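Local coordinates for protein TssK C (Escherichia coli, PDB 5M2Y) that probably links the type VI secretion baseplate to the membrane complex, this chain being its C-terminal domain, at residues S36-P39 and G40-Q44. Sequence-based numbering, arbitrary orientation.
Sequences SSMP and GHELQ
Met38 lays its side chain back over Glu42 and Leu43, and Pro39 occupies the N-cap position of helix 40-50, where the loop after strand 28-35 enters it. The Pro39 carbonyl accepts the first i to i+4 bond of the helix, from Leu43 N to Pro39 O at 2.9 Å, the donor lying nearly on the C=O axis. A second, weak bond reaches the same oxygen from Glu42 N, bent to 123° at the hydrogen.

The Met38 side chain leaves with CG anti to the backbone N (chi1 -175°) and stays extended beyond CG. Its sulfur settles against the backbone of Leu43, with SD 3.7 Å from Leu43 CA. The Met38 and Glu42 side chains cross at about a right angle, which brings Met38 CE against Glu42 CG and OE2. Leu43, the buried member, carries the packing inward: its CD1 meets both Met38 SD and Ser36 CB, and Leu117 from another loop touches both Met38 and Leu43. Back in the loop, the Met38 N-H is aimed almost straight at Ser36 OG, though the bond is long and weak.

Glu42 lies alongside the Pro39 ring, pointing the same way. One carboxylate oxygen, OE2, is salt-bridged to Lys46 one turn further on and also lies 3.3 Å from Met38 CE; the other, OE1, rests 3.4 Å from Pro39 CD.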
loop_
_atom_site.group_PDB
_atom_site.type_symbol
_atom_site.label_atom_id
_atom_site.label_comp_id
_atom_site.label_asym_id
_atom_site.label_seq_id
_atom_site.Cartn_x
_atom_site.Cartn_y
_atom_site.Cartn_z
ATOM N N SER A 36 3.602 11.062 8.434
ATOM C CA SER A 36 5.020 11.311 8.370
ATOM C C SER A 36 5.408 12.621 9.040
ATOM O O SER A 36 4.555 13.464 9.272
ATOM C CB SER A 36 5.458 11.321 6.917
ATOM O OG SER A 36 6.855 11.178 6.911
ATOM N N SER A 37 6.707 12.788 9.341
ATOM C CA SER A 37 7.265 14.022 9.896
ATOM C C SER A 37 7.416 15.048 8.750
ATOM O O SER A 37 7.619 16.229 8.995
ATOM C CB SER A 37 8.601 13.746 10.579
ATOM O OG SER A 37 9.490 13.062 9.713
ATOM N N MET A 38 7.297 14.580 7.495
ATOM C CA MET A 38 7.346 15.389 6.275
ATOM C C MET A 38 6.057 16.221 6.193
ATOM O O MET A 38 4.983 15.689 6.488
ATOM C CB MET A 38 7.422 14.455 5.056
ATOM C CG MET A 38 7.599 15.131 3.728
ATOM S SD MET A 38 7.633 13.925 2.411
ATOM C CE MET A 38 8.349 14.827 1.200
ATOM N N PRO A 39 6.129 17.505 5.781
ATOM C CA PRO A 39 4.901 18.311 5.656
ATOM C C PRO A 39 3.868 17.627 4.745
ATOM O O PRO A 39 4.241 17.026 3.742
ATOM C CB PRO A 39 5.400 19.616 5.038
ATOM C CG PRO A 39 6.840 19.693 5.420
ATOM C CD PRO A 39 7.330 18.289 5.427
ATOM N N GLY A 40 2.598 17.678 5.145
ATOM C CA GLY A 40 1.480 17.057 4.437
ATOM C C GLY A 40 1.411 17.261 2.933
ATOM O O GLY A 40 1.214 16.302 2.184
ATOM N N HIS A 41 1.567 18.517 2.468
ATOM C CA HIS A 41 1.518 18.832 1.033
ATOM C C HIS A 41 2.694 18.199 0.279
ATOM O O HIS A 41 2.552 17.814 -0.882
ATOM C CB HIS A 41 1.475 20.359 0.796
ATOM C CG HIS A 41 2.816 21.034 0.843
ATOM N ND1 HIS A 41 3.405 21.397 2.035
ATOM C CD2 HIS A 41 3.650 21.379 -0.164
ATOM C CE1 HIS A 41 4.564 21.958 1.724
ATOM N NE2 HIS A 41 4.755 21.963 0.413
ATOM N N GLU A 42 3.855 18.101 0.952
ATOM C CA GLU A 42 5.072 17.529 0.381
ATOM C C GLU A 42 4.934 16.016 0.290
ATOM O O GLU A 42 5.338 15.427 -0.710
ATOM C CB GLU A 42 6.251 17.894 1.259
ATOM C CG GLU A 42 7.510 18.166 0.486
ATOM C CD GLU A 42 8.664 18.464 1.429
ATOM O OE1 GLU A 42 8.448 19.258 2.358
ATOM O OE2 GLU A 42 9.738 17.849 1.275
ATOM N N LEU A 43 4.344 15.392 1.334
ATOM C CA LEU A 43 4.106 13.951 1.358
ATOM C C LEU A 43 3.146 13.567 0.221
ATOM O O LEU A 43 3.389 12.599 -0.482
ATOM C CB LEU A 43 3.555 13.521 2.726
ATOM C CG LEU A 43 3.275 12.037 2.933
ATOM C CD1 LEU A 43 4.540 11.266 3.055
ATOM C CD2 LEU A 43 2.441 11.821 4.182
ATOM N N GLN A 44 2.091 14.369 0.005
ATOM C CA GLN A 44 1.105 14.125 -1.051
ATOM C C GLN A 44 1.744 14.100 -2.425
ATOM O O GLN A 44 1.411 13.247 -3.254
ATOM C CB GLN A 44 0.039 15.215 -1.032
ATOM C CG GLN A 44 -1.165 14.887 -1.888
ATOM C CD GLN A 44 -2.216 15.957 -1.802
ATOM O OE1 GLN A 44 -1.933 17.162 -1.881
ATOM N NE2 GLN A 44 -3.471 15.506 -1.703
#